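Local structure of carbohydrate binding protein (Flavobacterium johnsoniae, 3HZB) at residues I3-D8 / G16-G21; S39-T44 / S69-T74; A49-D54 / D77-I82. The protein binds calcium through a betagamma-crystallin domain, the part described here, and is probably a carbohydrate-binding protein as a whole. All blocks are in the same frame, centred on the assembly; numbering follows the deposited sequence.

Interaction 1: residues I3-D8 / G16-G21; sequences ITVYKD and GGLTIG. With CA (calcium ion), chain L.
The first hairpin of the betagamma-crystallin Greek key pairs Ile3, Thr4 and Val5 antiparallel with Leu18, Gly17 and Gly16. Two hydrogen-bonded pairs flank a non-hydrogen-bonded one. Ile3 and Leu18 exchange bonds of unequal quality: Leu18 N reaches Ile3 O at 2.7 Å and nearly straight (171°), whereas Ile3 N to Leu18 O is longer, 3.2 Å, and less straight (150°). Val5 and Gly16 are joined more evenly, Val5 N to Gly16 O and Gly16 N to Val5 O both measuring 3.0 Å. Between them Thr4 and Gly17 come together without such bonds; instead Thr4 CA makes a CA-H...O contact with Gly16 O at 3.4 Å. The side chains of Ile3, Val5 and Leu18 share the face turned to the core, where Val84 and Leu41 also pack. Thr4 points to the other face, and its OG1 bonds to Gln45 of the second subunit. Beyond the strand, at the corner, Lys7 O binds a calcium ion at 2.4 Å, a site completed by Asp37, Ser39, Asp77 and waters. Gly16 brings no side chain over Val5, whose CG2 lies against the glycine backbone. The Val5 and Leu18 side chains cross at about a right angle, Val5 CG1, anti to the carbonyl carbon (chi1 -64°), meeting Leu18 CD1 at 3.9 Å.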
loop_
_atom_site.group_PDB
_atom_site.type_symbol
_atom_site.label_atom_id
_atom_site.label_comp_id
_atom_site.label_asym_id
_atom_site.label_seq_id
_atom_site.Cartn_x
_atom_site.Cartn_y
_atom_site.Cartn_z
ATOM N N ILE B 3 -3.702 -2.886 -8.883
ATOM C CA ILE B 3 -4.570 -2.075 -8.041
ATOM C C ILE B 3 -5.882 -2.794 -7.764
ATOM O O ILE B 3 -6.488 -3.367 -8.663
ATOM C CB ILE B 3 -4.869 -0.712 -8.702
ATOM C CG1 ILE B 3 -3.581 0.121 -8.754
ATOM C CG2 ILE B 3 -5.953 0.019 -7.930
ATOM C CD1 ILE B 3 -3.736 1.453 -9.429
ATOM N N THR B 4 -6.300 -2.785 -6.505
ATOM C CA THR B 4 -7.554 -3.414 -6.127
ATOM C C THR B 4 -8.400 -2.364 -5.415
ATOM O O THR B 4 -7.922 -1.676 -4.517
ATOM C CB THR B 4 -7.327 -4.620 -5.189
ATOM O OG1 THR B 4 -6.502 -5.587 -5.853
ATOM C CG2 THR B 4 -8.654 -5.272 -4.835
ATOM N N VAL B 5 -9.647 -2.221 -5.845
ATOM C CA VAL B 5 -10.548 -1.255 -5.235
ATOM C C VAL B 5 -11.595 -2.021 -4.439
ATOM O O VAL B 5 -12.172 -2.993 -4.930
ATOM C CB VAL B 5 -11.217 -0.370 -6.305
ATOM C CG1 VAL B 5 -10.151 0.441 -7.013
ATOM C CG2 VAL B 5 -11.984 -1.230 -7.315
ATOM N N TYR B 6 -11.832 -1.585 -3.206
ATOM C CA TYR B 6 -12.783 -2.267 -2.342
ATOM C C TYR B 6 -14.029 -1.466 -2.037
ATOM O O TYR B 6 -13.996 -0.235 -1.948
ATOM C CB TYR B 6 -12.122 -2.657 -1.018
ATOM C CG TYR B 6 -10.917 -3.552 -1.158
ATOM C CD1 TYR B 6 -9.675 -3.027 -1.511
ATOM C CD2 TYR B 6 -11.011 -4.925 -0.927
ATOM C CE1 TYR B 6 -8.558 -3.838 -1.630
ATOM C CE2 TYR B 6 -9.892 -5.752 -1.044
ATOM C CZ TYR B 6 -8.670 -5.197 -1.397
ATOM O OH TYR B 6 -7.555 -5.990 -1.524
ATOM N N LYS B 7 -15.125 -2.193 -1.852
ATOM C CA LYS B 7 -16.404 -1.586 -1.540
ATOM C C LYS B 7 -16.372 -0.951 -0.154
ATOM O O LYS B 7 -16.895 0.127 0.033
ATOM C CB LYS B 7 -17.516 -2.637 -1.597
ATOM C CG LYS B 7 -18.924 -2.076 -1.393
ATOM C CD LYS B 7 -19.958 -3.202 -1.382
ATOM C CE LYS B 7 -21.377 -2.658 -1.303
ATOM N NZ LYS B 7 -21.786 -2.007 -2.582
ATOM N N ASP B 8 -15.751 -1.618 0.814
ATOM C CA ASP B 8 -15.686 -1.088 2.176
ATOM C C ASP B 8 -14.300 -0.631 2.596
ATOM O O ASP B 8 -13.305 -0.931 1.943
ATOM C CB ASP B 8 -16.161 -2.141 3.184
ATOM C CG ASP B 8 -17.598 -2.553 2.967
ATOM O OD1 ASP B 8 -18.368 -1.753 2.399
ATOM O OD2 ASP B 8 -17.960 -3.672 3.379
ATOM N N GLY B 16 -12.611 -5.160 -6.910
ATOM C CA GLY B 16 -12.377 -5.237 -8.338
ATOM C C GLY B 16 -10.891 -5.049 -8.587
ATOM O O GLY B 16 -10.268 -4.175 -7.991
ATOM N N GLY B 17 -10.318 -5.874 -9.455
ATOM C CA GLY B 17 -8.903 -5.760 -9.756
ATOM C C GLY B 17 -8.678 -4.945 -11.015
ATOM O O GLY B 17 -9.327 -5.185 -12.036
ATOM N N LEU B 18 -7.760 -3.983 -10.945
ATOM C CA LEU B 18 -7.461 -3.127 -12.088
ATOM C C LEU B 18 -5.993 -3.230 -12.497
ATOM O O LEU B 18 -5.122 -3.516 -11.677
ATOM C CB LEU B 18 -7.765 -1.661 -11.757
ATOM C CG LEU B 18 -9.059 -1.310 -11.016
ATOM C CD1 LEU B 18 -9.099 0.197 -10.769
ATOM C CD2 LEU B 18 -10.263 -1.758 -11.813
ATOM N N THR B 19 -5.733 -3.004 -13.781
ATOM C CA THR B 19 -4.378 -3.022 -14.308
ATOM C C THR B 19 -4.207 -1.692 -15.033
ATOM O O THR B 19 -5.108 -0.850 -15.005
ATOM C CB THR B 19 -4.151 -4.189 -15.306
ATOM O OG1 THR B 19 -5.124 -4.128 -16.359
ATOM C CG2 THR B 19 -4.258 -5.526 -14.592
ATOM N N ILE B 20 -3.056 -1.491 -15.665
ATOM C CA ILE B 20 -2.812 -0.252 -16.395
ATOM C C ILE B 20 -3.941 -0.024 -17.391
ATOM O O ILE B 20 -4.339 -0.943 -18.107
ATOM C CB ILE B 20 -1.472 -0.313 -17.160
ATOM C CG1 ILE B 20 -0.306 -0.283 -16.168
ATOM C CG2 ILE B 20 -1.376 0.843 -18.147
ATOM C CD1 ILE B 20 -0.201 1.011 -15.382
ATOM N N GLY B 21 -4.464 1.196 -17.434
ATOM C CA GLY B 21 -5.542 1.480 -18.361
ATOM C C GLY B 21 -6.574 2.449 -17.820
ATOM O O GLY B 21 -6.470 2.919 -16.685
HETATM CA CA CA L . -18.317 2.102 0.146
HETATM O O HOH W 1 -18.758 0.861 2.584
HETATM O O HOH W 2 -19.254 3.422 2.223
HETATM O O HOH W 3 -20.754 1.321 -0.305
#

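Interaction 2: residues S39-T44 / S69-T74; sequences SSLRIT and SCLNTT. With CA (calcium ion), chain L; CA (calcium ion), chain K.
Leu71 lays its branched end beside Ser39 and Leu41, fastening the loop 69-74 to the start of strand 40-43. Its CG stands anti to the carbonyl carbon (chi1 -62°), which brings CG within 3.5 Å of Ser39 O and carries both methyls toward Leu41. The two leucines cross at about a right angle; Leu71 CD2 is 3.8 Å from Leu41 CD1, with Leu71 CD1 only slightly farther from the same methyl. Beside this apolar contact a single backbone bond ties the segments, Leu71 N to Ser39 O at 2.8 Å, and the same oxygen receives a CA-H...O contact from Cys70. Ser40 CB rests against Ser69 O at 3.4 Å. With chi1 at 64°, Ser40 OG sits between its own N and carbonyl carbon, where it bonds to Asp8 O. Ser39 takes another rotamer, OG beside its backbone N (chi1 -73°), and from there binds calcium at 2.5 Å while also bonding to Asn76. This is the serine ligand of a betagamma-crystallin calcium site, shared with Lys7, Asp37 and Asp77. Ser39 and Ser40 both face Tyr6, forming a classic beta bulge at the entry to the strand. Within this chain strand 40-43 is an edge strand of its sheet, next to 3-6; Leu41 also packs on Leu51 of strand 47-52, and the Cys70-Cys9 disulfide links the loop to the chain beyond strand 3-6.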
loop_
_atom_site.group_PDB
_atom_site.type_symbol
_atom_site.label_atom_id
_atom_site.label_comp_id
_atom_site.label_asym_id
_atom_site.label_seq_id
_atom_site.Cartn_x
_atom_site.Cartn_y
_atom_site.Cartn_z
ATOM N N SER B 39 -14.440 2.504 -1.353
ATOM C CA SER B 39 -14.035 3.072 -0.064
ATOM C C SER B 39 -12.569 2.882 0.316
ATOM O O SER B 39 -12.050 3.606 1.161
ATOM C CB SER B 39 -14.912 2.521 1.054
ATOM O OG SER B 39 -16.192 3.104 0.985
ATOM N N SER B 40 -11.908 1.896 -0.273
ATOM C CA SER B 40 -10.492 1.694 0.017
ATOM C C SER B 40 -9.812 1.093 -1.204
ATOM O O SER B 40 -10.479 0.559 -2.096
ATOM C CB SER B 40 -10.292 0.803 1.261
ATOM O OG SER B 40 -10.789 -0.510 1.090
ATOM N N LEU B 41 -8.489 1.212 -1.256
ATOM C CA LEU B 41 -7.733 0.693 -2.388
ATOM C C LEU B 41 -6.347 0.215 -2.008
ATOM O O LEU B 41 -5.677 0.820 -1.178
ATOM C CB LEU B 41 -7.531 1.764 -3.463
ATOM C CG LEU B 41 -8.642 2.620 -4.057
ATOM C CD1 LEU B 41 -9.041 3.722 -3.086
ATOM C CD2 LEU B 41 -8.114 3.241 -5.346
ATOM N N ARG B 42 -5.920 -0.875 -2.632
ATOM C CA ARG B 42 -4.575 -1.378 -2.420
ATOM C C ARG B 42 -3.867 -1.002 -3.711
ATOM O O ARG B 42 -4.410 -1.188 -4.801
ATOM C CB ARG B 42 -4.553 -2.898 -2.260
ATOM C CG ARG B 42 -4.932 -3.409 -0.880
ATOM C CD ARG B 42 -4.849 -4.925 -0.853
ATOM N NE ARG B 42 -5.350 -5.498 0.393
ATOM C CZ ARG B 42 -4.649 -5.587 1.519
ATOM N NH1 ARG B 42 -3.399 -5.142 1.571
ATOM N NH2 ARG B 42 -5.204 -6.125 2.599
ATOM N N ILE B 43 -2.670 -0.449 -3.600
ATOM C CA ILE B 43 -1.943 -0.086 -4.801
ATOM C C ILE B 43 -0.512 -0.594 -4.767
ATOM O O ILE B 43 0.274 -0.260 -3.875
ATOM C CB ILE B 43 -2.015 1.442 -5.050
ATOM C CG1 ILE B 43 -0.714 1.942 -5.665
ATOM C CG2 ILE B 43 -2.412 2.162 -3.783
ATOM C CD1 ILE B 43 -0.769 3.384 -6.024
ATOM N N THR B 44 -0.197 -1.443 -5.739
ATOM C CA THR B 44 1.125 -2.035 -5.841
ATOM C C THR B 44 2.174 -0.994 -6.196
ATOM O O THR B 44 1.976 -0.153 -7.077
ATOM C CB THR B 44 1.140 -3.166 -6.893
ATOM O OG1 THR B 44 0.254 -4.213 -6.471
ATOM C CG2 THR B 44 2.548 -3.735 -7.055
ATOM N N SER B 69 -6.727 2.945 3.268
ATOM C CA SER B 69 -7.703 2.116 3.964
ATOM C C SER B 69 -9.108 2.693 4.101
ATOM O O SER B 69 -10.032 1.973 4.470
ATOM C CB SER B 69 -7.176 1.765 5.357
ATOM O OG SER B 69 -7.007 2.942 6.128
ATOM N N CYS B 70 -9.282 3.976 3.813
ATOM C CA CYS B 70 -10.605 4.580 3.938
ATOM C C CYS B 70 -10.589 5.981 3.349
ATOM O O CYS B 70 -10.067 6.914 3.962
ATOM C CB CYS B 70 -10.991 4.640 5.418
ATOM S SG CYS B 70 -12.770 4.600 5.843
ATOM N N LEU B 71 -11.144 6.120 2.150
ATOM C CA LEU B 71 -11.187 7.414 1.485
ATOM C C LEU B 71 -11.869 8.441 2.377
ATOM O O LEU B 71 -12.746 8.099 3.173
ATOM C CB LEU B 71 -11.936 7.295 0.159
ATOM C CG LEU B 71 -11.266 6.345 -0.841
ATOM C CD1 LEU B 71 -12.164 6.157 -2.052
ATOM C CD2 LEU B 71 -9.907 6.899 -1.249
ATOM N N ASN B 72 -11.470 9.701 2.243
ATOM C CA ASN B 72 -12.051 10.758 3.061
ATOM C C ASN B 72 -13.452 11.143 2.598
ATOM O O ASN B 72 -13.978 10.579 1.636
ATOM C CB ASN B 72 -11.122 11.979 3.082
ATOM C CG ASN B 72 -10.916 12.591 1.713
ATOM O OD1 ASN B 72 -9.991 13.380 1.512
ATOM N ND2 ASN B 72 -11.782 12.249 0.768
ATOM N N THR B 73 -14.053 12.104 3.293
ATOM C CA THR B 73 -15.403 12.559 2.980
ATOM C C THR B 73 -15.577 13.044 1.546
ATOM O O THR B 73 -16.659 12.929 0.974
ATOM C CB THR B 73 -15.830 13.698 3.921
ATOM O OG1 THR B 73 -15.698 13.265 5.280
ATOM C CG2 THR B 73 -17.276 14.088 3.659
ATOM N N THR B 74 -14.512 13.593 0.974
ATOM C CA THR B 74 -14.559 14.107 -0.386
ATOM C C THR B 74 -14.544 13.001 -1.435
ATOM O O THR B 74 -15.114 13.157 -2.517
ATOM C CB THR B 74 -13.367 15.052 -0.662
ATOM O OG1 THR B 74 -13.409 16.155 0.250
ATOM C CG2 THR B 74 -13.425 15.589 -2.085
HETATM CA CA CA L . -18.317 2.102 0.146
HETATM CA CA CA K . 0.673 -1.790 -1.501
HETATM O O HOH W 4 -0.557 -3.796 -3.153
HETATM O O HOH W 2 -19.254 3.422 2.223
HETATM O O HOH W 3 -20.754 1.321 -0.305
HETATM O O HOH W 1 -18.758 0.861 2.584
#

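Interaction 3: residues A49-D54 / D77-I82; sequences AILYQD and DKVSSI. With CA (calcium ion), chain M; CA (calcium ion), chain L.
Leu51 and Ile82 lie side by side and point the same way, Leu51 CD2 meeting Ile82 CG1 at 3.9 Å. The other methyl of Leu51, CD1, turns to Val79 CG2, and here the two side chains cross at about a right angle. Ile82 CG2 reaches Ala49 CB, extending the apolar row. On the reverse face Tyr52 and Ser81 are neighbours: Ser81 O lies in the plane of the Tyr52 ring at its edge, 3.6 Å from CD2, and the hydroxyl at the far end of the ring bonds to Arg83. Ser81 OG, held between its backbone N and carbonyl carbon (chi1 59°), donates to Asp54 O in the carbonyl plane at 2.6 Å, and also bonds to Phe57 N. The antiparallel pairing of strands 47-52 and 81-86 in the Greek key begins here, with Tyr52 N bonded to Ser81 O; Ser80 N reaches Tyr52 O almost straight (178°). Past these bonds the chain turns a corner at Gln53, and a second betagamma-crystallin calcium site opens. Gln53 O and Lys78 O each bind the ion at 2.5 Å, Ser80 OG at 2.6 Å, and Asp36 with two waters joins them. The bend of Gln53 at chi2 (-74°) folds its amide back over Lys78, OE1 lying 3.6 Å from Lys78 CB and accepting a bond from a calcium-bound water, while NE2 bonds to Thr74 O. Asp77 OD1 binds the neighbouring calcium at 2.5 Å, and its OD2 accepts a bond from one of that ion's waters.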
loop_
_atom_site.group_PDB
_atom_site.type_symbol
_atom_site.label_atom_id
_atom_site.label_comp_id
_atom_site.label_asym_id
_atom_site.label_seq_id
_atom_site.Cartn_x
_atom_site.Cartn_y
_atom_site.Cartn_z
ATOM N N ALA B 49 -3.325 5.101 -8.965
ATOM C CA ALA B 49 -4.672 5.295 -9.473
ATOM C C ALA B 49 -5.070 6.761 -9.405
ATOM O O ALA B 49 -4.878 7.422 -8.388
ATOM C CB ALA B 49 -5.663 4.455 -8.673
ATOM N N ILE B 50 -5.596 7.269 -10.513
ATOM C CA ILE B 50 -6.075 8.641 -10.563
ATOM C C ILE B 50 -7.589 8.508 -10.460
ATOM O O ILE B 50 -8.219 7.900 -11.330
ATOM C CB ILE B 50 -5.757 9.328 -11.902
ATOM C CG1 ILE B 50 -4.254 9.260 -12.199
ATOM C CG2 ILE B 50 -6.253 10.763 -11.855
ATOM C CD1 ILE B 50 -3.384 9.918 -11.145
ATOM N N LEU B 51 -8.170 9.058 -9.400
ATOM C CA LEU B 51 -9.613 8.967 -9.208
ATOM C C LEU B 51 -10.305 10.195 -9.774
ATOM O O LEU B 51 -9.758 11.296 -9.739
ATOM C CB LEU B 51 -9.946 8.857 -7.716
ATOM C CG LEU B 51 -9.181 7.816 -6.891
ATOM C CD1 LEU B 51 -9.696 7.848 -5.458
ATOM C CD2 LEU B 51 -9.355 6.429 -7.490
ATOM N N TYR B 52 -11.510 9.996 -10.295
ATOM C CA TYR B 52 -12.300 11.088 -10.852
ATOM C C TYR B 52 -13.687 11.096 -10.212
ATOM O O TYR B 52 -14.290 10.042 -9.992
ATOM C CB TYR B 52 -12.438 10.925 -12.369
ATOM C CG TYR B 52 -11.128 11.017 -13.119
ATOM C CD1 TYR B 52 -10.674 12.235 -13.631
ATOM C CD2 TYR B 52 -10.327 9.891 -13.298
ATOM C CE1 TYR B 52 -9.450 12.324 -14.305
ATOM C CE2 TYR B 52 -9.103 9.968 -13.966
ATOM C CZ TYR B 52 -8.672 11.189 -14.466
ATOM O OH TYR B 52 -7.463 11.267 -15.120
ATOM N N GLN B 53 -14.192 12.287 -9.915
ATOM C CA GLN B 53 -15.507 12.412 -9.312
ATOM C C GLN B 53 -16.602 11.988 -10.289
ATOM O O GLN B 53 -17.554 11.335 -9.906
ATOM C CB GLN B 53 -15.765 13.860 -8.878
ATOM C CG GLN B 53 -14.994 14.330 -7.652
ATOM C CD GLN B 53 -15.530 13.750 -6.354
ATOM O OE1 GLN B 53 -16.743 13.616 -6.171
ATOM N NE2 GLN B 53 -14.630 13.426 -5.436
ATOM N N ASP B 54 -16.464 12.343 -11.557
ATOM C CA ASP B 54 -17.502 11.997 -12.517
ATOM C C ASP B 54 -17.073 10.916 -13.492
ATOM O O ASP B 54 -15.898 10.560 -13.559
ATOM C CB ASP B 54 -17.936 13.253 -13.283
ATOM C CG ASP B 54 -18.411 14.364 -12.360
ATOM O OD1 ASP B 54 -18.989 14.051 -11.299
ATOM O OD2 ASP B 54 -18.222 15.553 -12.701
ATOM N N ASP B 77 -17.252 6.849 -1.504
ATOM C CA ASP B 77 -18.535 6.664 -2.177
ATOM C C ASP B 77 -18.811 7.783 -3.171
ATOM O O ASP B 77 -19.945 8.241 -3.293
ATOM C CB ASP B 77 -19.672 6.609 -1.154
ATOM C CG ASP B 77 -19.561 5.420 -0.235
ATOM O OD1 ASP B 77 -18.875 4.456 -0.625
ATOM O OD2 ASP B 77 -20.159 5.436 0.862
ATOM N N LYS B 78 -17.773 8.214 -3.881
ATOM C CA LYS B 78 -17.913 9.286 -4.853
ATOM C C LYS B 78 -17.194 8.997 -6.170
ATOM O O LYS B 78 -17.394 9.698 -7.145
ATOM C CB LYS B 78 -17.365 10.599 -4.273
ATOM C CG LYS B 78 -18.155 11.166 -3.107
ATOM C CD LYS B 78 -19.540 11.606 -3.549
ATOM C CE LYS B 78 -20.331 12.218 -2.404
ATOM N NZ LYS B 78 -21.722 12.542 -2.836
ATOM N N VAL B 79 -16.349 7.976 -6.209
ATOM C CA VAL B 79 -15.616 7.682 -7.438
ATOM C C VAL B 79 -16.516 7.156 -8.555
ATOM O O VAL B 79 -17.302 6.226 -8.347
ATOM C CB VAL B 79 -14.474 6.681 -7.161
ATOM C CG1 VAL B 79 -13.760 6.322 -8.460
ATOM C CG2 VAL B 79 -13.480 7.301 -6.178
ATOM N N SER B 80 -16.398 7.766 -9.737
ATOM C CA SER B 80 -17.196 7.379 -10.901
ATOM C C SER B 80 -16.379 6.869 -12.080
ATOM O O SER B 80 -16.924 6.265 -13.006
ATOM C CB SER B 80 -18.072 8.544 -11.350
ATOM O OG SER B 80 -19.127 8.727 -10.429
ATOM N N SER B 81 -15.077 7.134 -12.055
ATOM C CA SER B 81 -14.173 6.650 -13.090
ATOM C C SER B 81 -12.753 6.683 -12.545
ATOM O O SER B 81 -12.439 7.460 -11.636
ATOM C CB SER B 81 -14.298 7.461 -14.392
ATOM O OG SER B 81 -14.028 8.833 -14.207
ATOM N N ILE B 82 -11.905 5.821 -13.092
ATOM C CA ILE B 82 -10.528 5.701 -12.635
ATOM C C ILE B 82 -9.569 5.415 -13.774
ATOM O O ILE B 82 -9.931 4.778 -14.764
ATOM C CB ILE B 82 -10.390 4.528 -11.638
ATOM C CG1 ILE B 82 -11.331 4.729 -10.453
ATOM C CG2 ILE B 82 -8.950 4.397 -11.173
ATOM C CD1 ILE B 82 -11.380 3.537 -9.516
HETATM CA CA CA M . -19.405 10.409 -8.521
HETATM CA CA CA L . -18.317 2.102 0.146
HETATM O O HOH W 5 -19.017 12.586 -7.054
HETATM O O HOH W 2 -19.254 3.422 2.223
HETATM O O HOH W 3 -20.754 1.321 -0.305
HETATM O O HOH W 1 -18.758 0.861 2.584
HETATM O O HOH W 6 -22.009 11.324 -7.978
#

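In the fold
The three contacts lie about 11 to 12 Å apart, centre to centre, in one small betagamma-crystallin domain. Interaction 1 and the 40-43 strand of interaction 2 share the sheet 15-18, 3-6, 40-43, to which loop 69-74 is attached, whereas interaction 3 belongs to the four-stranded sheet packed against it. Along the chain interaction 1 closes first; 2 and 3 then interleave, segment 49-54 falling between the two halves of interaction 2. Core side chains join the sheets, Ile3 CD1 touching Ala49 CB and Leu41 CD2 touching Leu51 CD2. Lys7, Ser39 and Asp77, one from each interaction, ligate the same calcium ion, so this site draws ligands from all three contacts. Another calcium, at Ile43 of interaction 2, is shared with the second subunit.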